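Macrophomate synthase intermolecular Diels-Alderase (Macrophoma commelinae, PDB 1IZC) is a magnesium-binding TIM-barrel enzyme of the HpcH/HpaI aldolase/citrate lyase family, with pyruvic acid bound at the metal site. Local coordinates at residues G26-A31 and H177-P182; T42-A47 and R269-Q274; V46-P51 and V67-E72. The protein carries 1 engineered substitution. All blocks are in the same frame, centred on the assembly; numbering follows the deposited sequence.

Interaction 1 (G26-A31 and H177-P182)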
loop_
_atom_site.group_PDB
_atom_site.type_symbol
_atom_site.label_atom_id
_atom_site.label_comp_id
_atom_site.label_asym_id
_atom_site.label_seq_id
_atom_site.Cartn_x
_atom_site.Cartn_y
_atom_site.Cartn_z
ATOM N N GLY A 26 15.563 -19.469 -11.644
ATOM C CA GLY A 26 16.052 -20.031 -12.885
ATOM C C GLY A 26 17.492 -20.444 -12.624
ATOM O O GLY A 26 18.072 -20.085 -11.590
ATOM N N ASN A 27 18.093 -21.174 -13.556
ATOM C CA ASN A 27 19.454 -21.660 -13.333
ATOM C C ASN A 27 20.578 -20.679 -13.661
ATOM O O ASN A 27 21.241 -20.794 -14.704
ATOM C CB ASN A 27 19.675 -22.965 -14.098
ATOM C CG ASN A 27 20.860 -23.744 -13.561
ATOM O OD1 ASN A 27 21.692 -23.190 -12.844
ATOM N ND2 ASN A 27 20.946 -25.028 -13.907
ATOM N N LEU A 28 20.810 -19.728 -12.759
ATOM C CA LEU A 28 21.868 -18.745 -12.956
ATOM C C LEU A 28 23.227 -19.443 -12.899
ATOM O O LEU A 28 24.174 -19.033 -13.572
ATOM C CB LEU A 28 21.777 -17.636 -11.894
ATOM C CG LEU A 28 22.907 -16.598 -11.877
ATOM C CD1 LEU A 28 22.941 -15.857 -13.238
ATOM C CD2 LEU A 28 22.697 -15.612 -10.721
ATOM N N ARG A 29 23.319 -20.502 -12.095
ATOM C CA ARG A 29 24.568 -21.256 -11.979
ATOM C C ARG A 29 25.035 -21.702 -13.375
ATOM O O ARG A 29 26.201 -21.497 -13.763
ATOM C CB ARG A 29 24.345 -22.485 -11.078
ATOM C CG ARG A 29 25.612 -23.277 -10.691
ATOM C CD ARG A 29 26.294 -22.695 -9.435
ATOM N NE ARG A 29 25.399 -22.696 -8.282
ATOM C CZ ARG A 29 25.127 -23.750 -7.506
ATOM N NH1 ARG A 29 25.683 -24.944 -7.719
ATOM N NH2 ARG A 29 24.271 -23.609 -6.507
ATOM N N GLN A 30 24.122 -22.303 -14.136
ATOM C CA GLN A 30 24.459 -22.783 -15.469
ATOM C C GLN A 30 24.638 -21.630 -16.447
ATOM O O GLN A 30 25.487 -21.685 -17.338
ATOM C CB GLN A 30 23.379 -23.734 -15.995
ATOM C CG GLN A 30 23.808 -24.481 -17.253
ATOM C CD GLN A 30 25.052 -25.323 -16.996
ATOM O OE1 GLN A 30 25.087 -26.107 -16.048
ATOM N NE2 GLN A 30 26.078 -25.157 -17.828
ATOM N N ALA A 31 23.836 -20.580 -16.295
ATOM C CA ALA A 31 23.963 -19.439 -17.199
ATOM C C ALA A 31 25.367 -18.861 -17.106
ATOM O O ALA A 31 25.969 -18.500 -18.121
ATOM C CB ALA A 31 22.928 -18.362 -16.854
ATOM N N HIS A 177 20.596 -24.194 -8.453
ATOM C CA HIS A 177 20.437 -22.994 -9.283
ATOM C C HIS A 177 20.954 -21.691 -8.693
ATOM O O HIS A 177 21.401 -20.807 -9.433
ATOM C CB HIS A 177 18.955 -22.769 -9.611
ATOM C CG HIS A 177 18.383 -23.741 -10.596
ATOM N ND1 HIS A 177 17.123 -23.587 -11.135
ATOM C CD2 HIS A 177 18.887 -24.877 -11.137
ATOM C CE1 HIS A 177 16.875 -24.584 -11.967
ATOM N NE2 HIS A 177 17.928 -25.381 -11.988
ATOM N N VAL A 178 20.871 -21.576 -7.368
ATOM C CA VAL A 178 21.228 -20.347 -6.658
ATOM C C VAL A 178 22.718 -20.059 -6.522
ATOM O O VAL A 178 23.505 -20.947 -6.179
ATOM C CB VAL A 178 20.563 -20.340 -5.263
ATOM C CG1 VAL A 178 20.969 -19.085 -4.489
ATOM C CG2 VAL A 178 19.034 -20.391 -5.423
ATOM N N CYS A 179 23.079 -18.799 -6.763
ATOM C CA CYS A 179 24.473 -18.345 -6.723
ATOM C C CYS A 179 24.778 -17.293 -5.663
ATOM O O CYS A 179 23.909 -16.483 -5.300
ATOM C CB CYS A 179 24.865 -17.767 -8.083
ATOM S SG CYS A 179 24.661 -18.903 -9.474
ATOM N N ILE A 180 26.025 -17.310 -5.184
ATOM C CA ILE A 180 26.511 -16.356 -4.191
ATOM C C ILE A 180 27.611 -15.517 -4.842
ATOM O O ILE A 180 28.565 -16.053 -5.426
ATOM C CB ILE A 180 27.099 -17.046 -2.931
ATOM C CG1 ILE A 180 26.051 -17.897 -2.243
ATOM C CG2 ILE A 180 27.561 -15.992 -1.939
ATOM C CD1 ILE A 180 26.512 -18.440 -0.885
ATOM N N ILE A 181 27.464 -14.198 -4.741
ATOM C CA ILE A 181 28.397 -13.247 -5.319
ATOM C C ILE A 181 28.875 -12.215 -4.291
ATOM O O ILE A 181 28.151 -11.270 -3.960
ATOM C CB ILE A 181 27.740 -12.478 -6.501
ATOM C CG1 ILE A 181 27.288 -13.465 -7.580
ATOM C CG2 ILE A 181 28.726 -11.479 -7.125
ATOM C CD1 ILE A 181 25.816 -13.843 -7.478
ATOM N N PRO A 182 30.095 -12.391 -3.765
ATOM C CA PRO A 182 30.603 -11.423 -2.784
ATOM C C PRO A 182 30.926 -10.124 -3.505
ATOM O O PRO A 182 31.375 -10.152 -4.649
ATOM C CB PRO A 182 31.894 -12.069 -2.283
ATOM C CG PRO A 182 31.663 -13.544 -2.493
ATOM C CD PRO A 182 30.974 -13.572 -3.844
HETATM O O HOH W 1 18.556 -26.700 -14.275
#
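N27 covers one face of the H177 imidazole, CB over the centre and the amide over the CD2 side. N27 CB is 3.6 Å from the H177 ring centroid, a CH-pi contact. The amide plane is only 18° from the ring plane, so the two groups stack, with N27 CG 3.3 Å from H177 CD2. One water joins their outer ends, accepting from N27 ND2 and bonded to H177 NE2. The ring is also fixed from the other nitrogen, as H177 ND1 is hydrogen-bonded to P25 O. N27 is also the N-cap of helix 28-37: its OD1 accepts from Q30 N at 2.9 Å.

R29 N donates to H177 O at 3.3 Å. The R29 side chain bends at chi2 and chi3 (86° and 59°) and curls back, bringing R29 NH2 to V178 O at 2.8 Å. NE adds a weak bond to the same oxygen, while NH2 also bonds to N175 O.

The apolar part is small. L28 CG packs on C179 SG at 3.8 Å.

The start of helix 28-37 thus meets the start of barrel strand 179-184, just after helix 171-177. L28 reaches on to L97 and I99 of strand 97-101, and V178 packs outward on M139 of helix 129-139.

Interaction 2 (T42-A47 and R269-Q274)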
loop_
_atom_site.group_PDB
_atom_site.type_symbol
_atom_site.label_atom_id
_atom_site.label_comp_id
_atom_site.label_asym_id
_atom_site.label_seq_id
_atom_site.Cartn_x
_atom_site.Cartn_y
_atom_site.Cartn_z
ATOM N N THR A 42 27.709 -13.588 -22.460
ATOM C CA THR A 42 27.806 -12.775 -21.252
ATOM C C THR A 42 26.403 -12.228 -20.979
ATOM O O THR A 42 25.751 -11.723 -21.889
ATOM C CB THR A 42 28.794 -11.606 -21.471
ATOM O OG1 THR A 42 30.137 -12.115 -21.458
ATOM C CG2 THR A 42 28.639 -10.536 -20.391
ATOM N N LEU A 43 25.942 -12.349 -19.736
ATOM C CA LEU A 43 24.602 -11.883 -19.373
ATOM C C LEU A 43 24.496 -10.371 -19.353
ATOM O O LEU A 43 25.261 -9.695 -18.665
ATOM C CB LEU A 43 24.204 -12.425 -17.999
ATOM C CG LEU A 43 23.923 -13.925 -17.918
ATOM C CD1 LEU A 43 25.183 -14.695 -18.235
ATOM C CD2 LEU A 43 23.425 -14.284 -16.517
ATOM N N MET A 44 23.543 -9.843 -20.114
ATOM C CA MET A 44 23.330 -8.401 -20.158
ATOM C C MET A 44 22.023 -8.131 -19.405
ATOM O O MET A 44 20.964 -8.630 -19.793
ATOM C CB MET A 44 23.226 -7.933 -21.611
ATOM C CG MET A 44 24.407 -8.366 -22.483
ATOM S SD MET A 44 25.981 -7.787 -21.842
ATOM C CE MET A 44 27.110 -8.522 -23.094
ATOM N N GLY A 45 22.116 -7.363 -18.319
ATOM C CA GLY A 45 20.934 -7.090 -17.523
ATOM C C GLY A 45 20.709 -5.629 -17.188
ATOM O O GLY A 45 21.367 -4.737 -17.727
ATOM N N VAL A 46 19.783 -5.398 -16.263
ATOM C CA VAL A 46 19.418 -4.050 -15.859
ATOM C C VAL A 46 19.345 -3.960 -14.341
ATOM O O VAL A 46 18.867 -4.893 -13.672
ATOM C CB VAL A 46 18.048 -3.653 -16.510
ATOM C CG1 VAL A 46 16.935 -4.597 -16.048
ATOM C CG2 VAL A 46 17.699 -2.202 -16.187
ATOM N N ALA A 47 19.851 -2.851 -13.802
ATOM C CA ALA A 47 19.848 -2.618 -12.355
ATOM C C ALA A 47 18.514 -1.951 -12.036
ATOM O O ALA A 47 18.091 -1.037 -12.737
ATOM C CB ALA A 47 21.015 -1.724 -11.965
ATOM N N ARG A 269 31.204 -11.403 -16.827
ATOM C CA ARG A 269 30.275 -12.298 -17.513
ATOM C C ARG A 269 28.821 -11.987 -17.164
ATOM O O ARG A 269 27.907 -12.671 -17.614
ATOM C CB ARG A 269 30.611 -13.761 -17.206
ATOM C CG ARG A 269 32.013 -14.164 -17.674
ATOM C CD ARG A 269 32.121 -14.239 -19.198
ATOM N NE ARG A 269 33.484 -14.603 -19.606
ATOM C CZ ARG A 269 34.446 -13.726 -19.879
ATOM N NH1 ARG A 269 34.205 -12.425 -19.803
ATOM N NH2 ARG A 269 35.665 -14.150 -20.216
ATOM N N ALA A 270 28.615 -10.953 -16.355
ATOM C CA ALA A 270 27.257 -10.508 -15.998
ATOM C C ALA A 270 27.416 -9.010 -15.884
ATOM O O ALA A 270 28.091 -8.523 -14.973
ATOM C CB ALA A 270 26.811 -11.099 -14.673
ATOM N N ILE A 271 26.807 -8.279 -16.815
ATOM C CA ILE A 271 26.946 -6.830 -16.840
ATOM C C ILE A 271 25.604 -6.107 -16.837
ATOM O O ILE A 271 24.747 -6.398 -17.663
ATOM C CB ILE A 271 27.699 -6.381 -18.111
ATOM C CG1 ILE A 271 29.011 -7.167 -18.250
ATOM C CG2 ILE A 271 27.962 -4.876 -18.057
ATOM C CD1 ILE A 271 29.737 -6.898 -19.568
ATOM N N ALA A 272 25.430 -5.174 -15.905
ATOM C CA ALA A 272 24.201 -4.382 -15.863
ATOM C C ALA A 272 24.497 -3.251 -16.848
ATOM O O ALA A 272 25.389 -2.438 -16.602
ATOM C CB ALA A 272 23.983 -3.830 -14.469
ATOM N N VAL A 273 23.764 -3.213 -17.958
ATOM C CA VAL A 273 24.008 -2.209 -18.984
ATOM C C VAL A 273 23.134 -0.966 -18.916
ATOM O O VAL A 273 23.274 -0.062 -19.738
ATOM C CB VAL A 273 23.903 -2.832 -20.400
ATOM C CG1 VAL A 273 24.959 -3.945 -20.555
ATOM C CG2 VAL A 273 22.509 -3.370 -20.639
ATOM N N GLN A 274 22.236 -0.925 -17.943
ATOM C CA GLN A 274 21.362 0.231 -17.759
ATOM C C GLN A 274 20.914 0.180 -16.295
ATOM O O GLN A 274 20.908 -0.888 -15.678
ATOM C CB GLN A 274 20.181 0.125 -18.731
ATOM C CG GLN A 274 19.582 1.433 -19.242
ATOM C CD GLN A 274 20.569 2.583 -19.336
ATOM O OE1 GLN A 274 20.798 3.294 -18.355
ATOM N NE2 GLN A 274 21.153 2.775 -20.511
#
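This is a parallel strand pairing that closes a barrel: 43-47, in the first strand, runs beside 271-274, in the last. Backbone hydrogen bonds carry it. L43 N donates to R269 O, and L43 O receives I271 N at 2.8 Å, nearly along the C=O axis. The pattern repeats two residues on: G45 N donates to I271 O at 2.9 Å, and G45 O receives V273 N at 2.8 Å. A47 N then bonds to Q274 O at 2.9 Å. Q274 N is buried and has no partner in the model.

The eight parallel strands form a TIM barrel, and this is the seam between strands one and eight. The L43, A270 and A272 side chains face inward. L43 meets L28, A31 and A35 of helix 28-37 there.

M44 and I271 point outward. M44 bends at chi2 (-58°), which brings M44 SD across the neighbouring strand, 4.3 Å from I271 CB and 4.2 Å from V273 CG1. Beyond them lie V260 and I264 of helix 260-265, and A291 of a second subunit.

T42 crosses R269 at about a right angle. T42 CG2 rests 3.5 Å from R269 C and also meets I271 CD1. T42 OG1 is bonded to P39 O, and R269 NH1 to I264 O. Q274 NE2 leads away to S287 OG of the second subunit.

Interaction 3 (V46-P51 and V67-E72)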
loop_
_atom_site.group_PDB
_atom_site.type_symbol
_atom_site.label_atom_id
_atom_site.label_comp_id
_atom_site.label_asym_id
_atom_site.label_seq_id
_atom_site.Cartn_x
_atom_site.Cartn_y
_atom_site.Cartn_z
ATOM N N VAL A 46 19.783 -5.398 -16.263
ATOM C CA VAL A 46 19.418 -4.050 -15.859
ATOM C C VAL A 46 19.345 -3.960 -14.341
ATOM O O VAL A 46 18.867 -4.893 -13.672
ATOM C CB VAL A 46 18.048 -3.653 -16.510
ATOM C CG1 VAL A 46 16.935 -4.597 -16.048
ATOM C CG2 VAL A 46 17.699 -2.202 -16.187
ATOM N N ALA A 47 19.851 -2.851 -13.802
ATOM C CA ALA A 47 19.848 -2.618 -12.355
ATOM C C ALA A 47 18.514 -1.951 -12.036
ATOM O O ALA A 47 18.091 -1.037 -12.737
ATOM C CB ALA A 47 21.015 -1.724 -11.965
ATOM N N HIS A 48 17.874 -2.419 -10.970
ATOM C CA HIS A 48 16.532 -1.974 -10.576
ATOM C C HIS A 48 16.520 -1.466 -9.127
ATOM O O HIS A 48 16.620 -2.243 -8.163
ATOM C CB HIS A 48 15.610 -3.191 -10.819
ATOM C CG HIS A 48 14.169 -3.012 -10.445
ATOM N ND1 HIS A 48 13.494 -1.813 -10.568
ATOM C CD2 HIS A 48 13.237 -3.930 -10.091
ATOM C CE1 HIS A 48 12.211 -2.004 -10.312
ATOM N NE2 HIS A 48 12.026 -3.281 -10.020
ATOM N N GLY A 49 16.419 -0.139 -8.991
ATOM C CA GLY A 49 16.411 0.503 -7.686
ATOM C C GLY A 49 15.121 1.261 -7.394
ATOM O O GLY A 49 14.939 1.762 -6.289
ATOM N N ILE A 50 14.236 1.359 -8.381
ATOM C CA ILE A 50 12.949 2.043 -8.185
ATOM C C ILE A 50 12.012 1.021 -7.551
ATOM O O ILE A 50 11.709 -0.006 -8.163
ATOM C CB ILE A 50 12.349 2.504 -9.527
ATOM C CG1 ILE A 50 13.260 3.559 -10.168
ATOM C CG2 ILE A 50 10.955 3.085 -9.298
ATOM C CD1 ILE A 50 12.889 3.908 -11.614
ATOM N N PRO A 51 11.521 1.296 -6.324
ATOM C CA PRO A 51 10.628 0.374 -5.619
ATOM C C PRO A 51 9.209 0.371 -6.149
ATOM O O PRO A 51 8.283 0.872 -5.505
ATOM C CB PRO A 51 10.725 0.859 -4.175
ATOM C CG PRO A 51 10.788 2.352 -4.356
ATOM C CD PRO A 51 11.757 2.518 -5.525
ATOM N N VAL A 67 17.537 -9.174 -13.973
ATOM C CA VAL A 67 17.115 -7.919 -13.357
ATOM C C VAL A 67 17.854 -7.990 -12.027
ATOM O O VAL A 67 17.728 -8.973 -11.296
ATOM C CB VAL A 67 15.594 -7.861 -13.089
ATOM C CG1 VAL A 67 15.258 -6.565 -12.330
ATOM C CG2 VAL A 67 14.830 -7.896 -14.418
ATOM N N TRP A 68 18.655 -6.969 -11.749
ATOM C CA TRP A 68 19.461 -6.880 -10.539
ATOM C C TRP A 68 18.720 -5.941 -9.592
ATOM O O TRP A 68 18.700 -4.732 -9.802
ATOM C CB TRP A 68 20.822 -6.299 -10.934
ATOM C CG TRP A 68 21.903 -6.352 -9.925
ATOM C CD1 TRP A 68 22.814 -7.357 -9.749
ATOM C CD2 TRP A 68 22.263 -5.316 -9.008
ATOM N NE1 TRP A 68 23.724 -7.003 -8.777
ATOM C CE2 TRP A 68 23.405 -5.756 -8.305
ATOM C CE3 TRP A 68 21.733 -4.053 -8.715
ATOM C CZ2 TRP A 68 24.028 -4.976 -7.319
ATOM C CZ3 TRP A 68 22.356 -3.274 -7.733
ATOM C CH2 TRP A 68 23.488 -3.742 -7.049
ATOM N N ILE A 69 18.112 -6.500 -8.550
ATOM C CA ILE A 69 17.348 -5.691 -7.603
ATOM C C ILE A 69 18.202 -5.343 -6.394
ATOM O O ILE A 69 18.757 -6.226 -5.745
ATOM C CB ILE A 69 16.082 -6.442 -7.152
ATOM C CG1 ILE A 69 15.266 -6.846 -8.385
ATOM C CG2 ILE A 69 15.256 -5.569 -6.194
ATOM C CD1 ILE A 69 14.013 -7.658 -8.066
ATOM N N ASP A 70 18.304 -4.051 -6.093
ATOM C CA ASP A 70 19.114 -3.602 -4.970
ATOM C C ASP A 70 18.277 -3.373 -3.718
ATOM O O ASP A 70 17.522 -2.402 -3.625
ATOM C CB ASP A 70 19.858 -2.318 -5.351
ATOM C CG ASP A 70 20.774 -1.826 -4.248
ATOM O OD1 ASP A 70 21.025 -2.585 -3.294
ATOM O OD2 ASP A 70 21.258 -0.682 -4.354
ATOM N N VAL A 71 18.411 -4.275 -2.752
ATOM C CA VAL A 71 17.676 -4.148 -1.515
ATOM C C VAL A 71 18.566 -3.497 -0.467
ATOM O O VAL A 71 18.081 -3.055 0.567
ATOM C CB VAL A 71 17.171 -5.530 -1.020
ATOM C CG1 VAL A 71 16.385 -5.380 0.257
ATOM C CG2 VAL A 71 16.300 -6.153 -2.078
ATOM N N GLU A 72 19.874 -3.431 -0.716
ATOM C CA GLU A 72 20.717 -2.773 0.277
ATOM C C GLU A 72 20.332 -1.303 0.328
ATOM O O GLU A 72 20.184 -0.731 1.411
ATOM C CB GLU A 72 22.212 -2.870 -0.038
ATOM C CG GLU A 72 23.044 -2.107 1.019
ATOM C CD GLU A 72 24.543 -2.047 0.725
ATOM O OE1 GLU A 72 24.941 -2.130 -0.458
ATOM O OE2 GLU A 72 25.315 -1.889 1.695
#
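H48 meets both V67 and I69 across two neighbouring parallel strands. These are the strands of a beta-alpha-beta unit of the TIM barrel, 43-48 and 66-70, linked by helix 53-61. Segments 46-48 and 67-70 run at 27° to each other.

H48 has the largest buried surface of the contact. H48 CB lies 3.7 Å from V67 CG1. With CG anti to the backbone N (chi1 178°), the imidazole lies alongside I69, pointing the same way, and H48 CD2 comes 3.9 Å from I69 CG1. Both ring nitrogens are bonded elsewhere, ND1 to D276 OD2 and NE2 to T56 OG1, which should fix the rotation of the ring. F76 adds an edge-to-face ring contact. The backbone of H48 is held too: its N donates to W68 O at 2.7 Å, and its O receives D70 N at 3.2 Å.

W68 is on the opposite face of the sheet, inside the barrel. W68 CE3 touches A47 CB at 4.1 Å. The indole packs on I99 and R101 of the next strand and is about 6 Å from a bound pyruvic acid, so it lies near the ligand pocket to which R101 belongs. D70, two residues on, forms a salt bridge with R101 through OD2, which also accepts from W152 NE1 of a third subunit. D70 therefore probably helps to position R101.

V67 faces the helices, on the same side as V46 and H48. Its CG1 is taken up by H48, while the other methyl, V67 CG2, sits 4.2 Å from V46 CG1. Behind it is A88 of helix 78-91. Next to this valine pair, W68 N donates to V46 O at 2.8 Å in an almost straight bond (177°).

Interactions 2 and 3 lie on the two flanks of strand 43-48 and share V46 and A47. Their centres are about 12 Å apart. Together they tie the first barrel strand to the last and to the second. Interaction 1 lies across the barrel, at the start of strand 179-184. The centres of interactions 1 and 2 are about 14 Å apart. The two touch where L28 CD1 packs on L43 CD2 at 3.7 Å, so helix 28-37 bridges them at the N-terminal end of the barrel. Interactions 1 and 3 do not touch; their centres are about 17 Å apart and their nearest atoms about 7 Å. The side chain of the shared A47 is about 9 Å from a bound pyruvic acid. In interaction 3, the D70 side chain is about 8 Å from a magnesium ion.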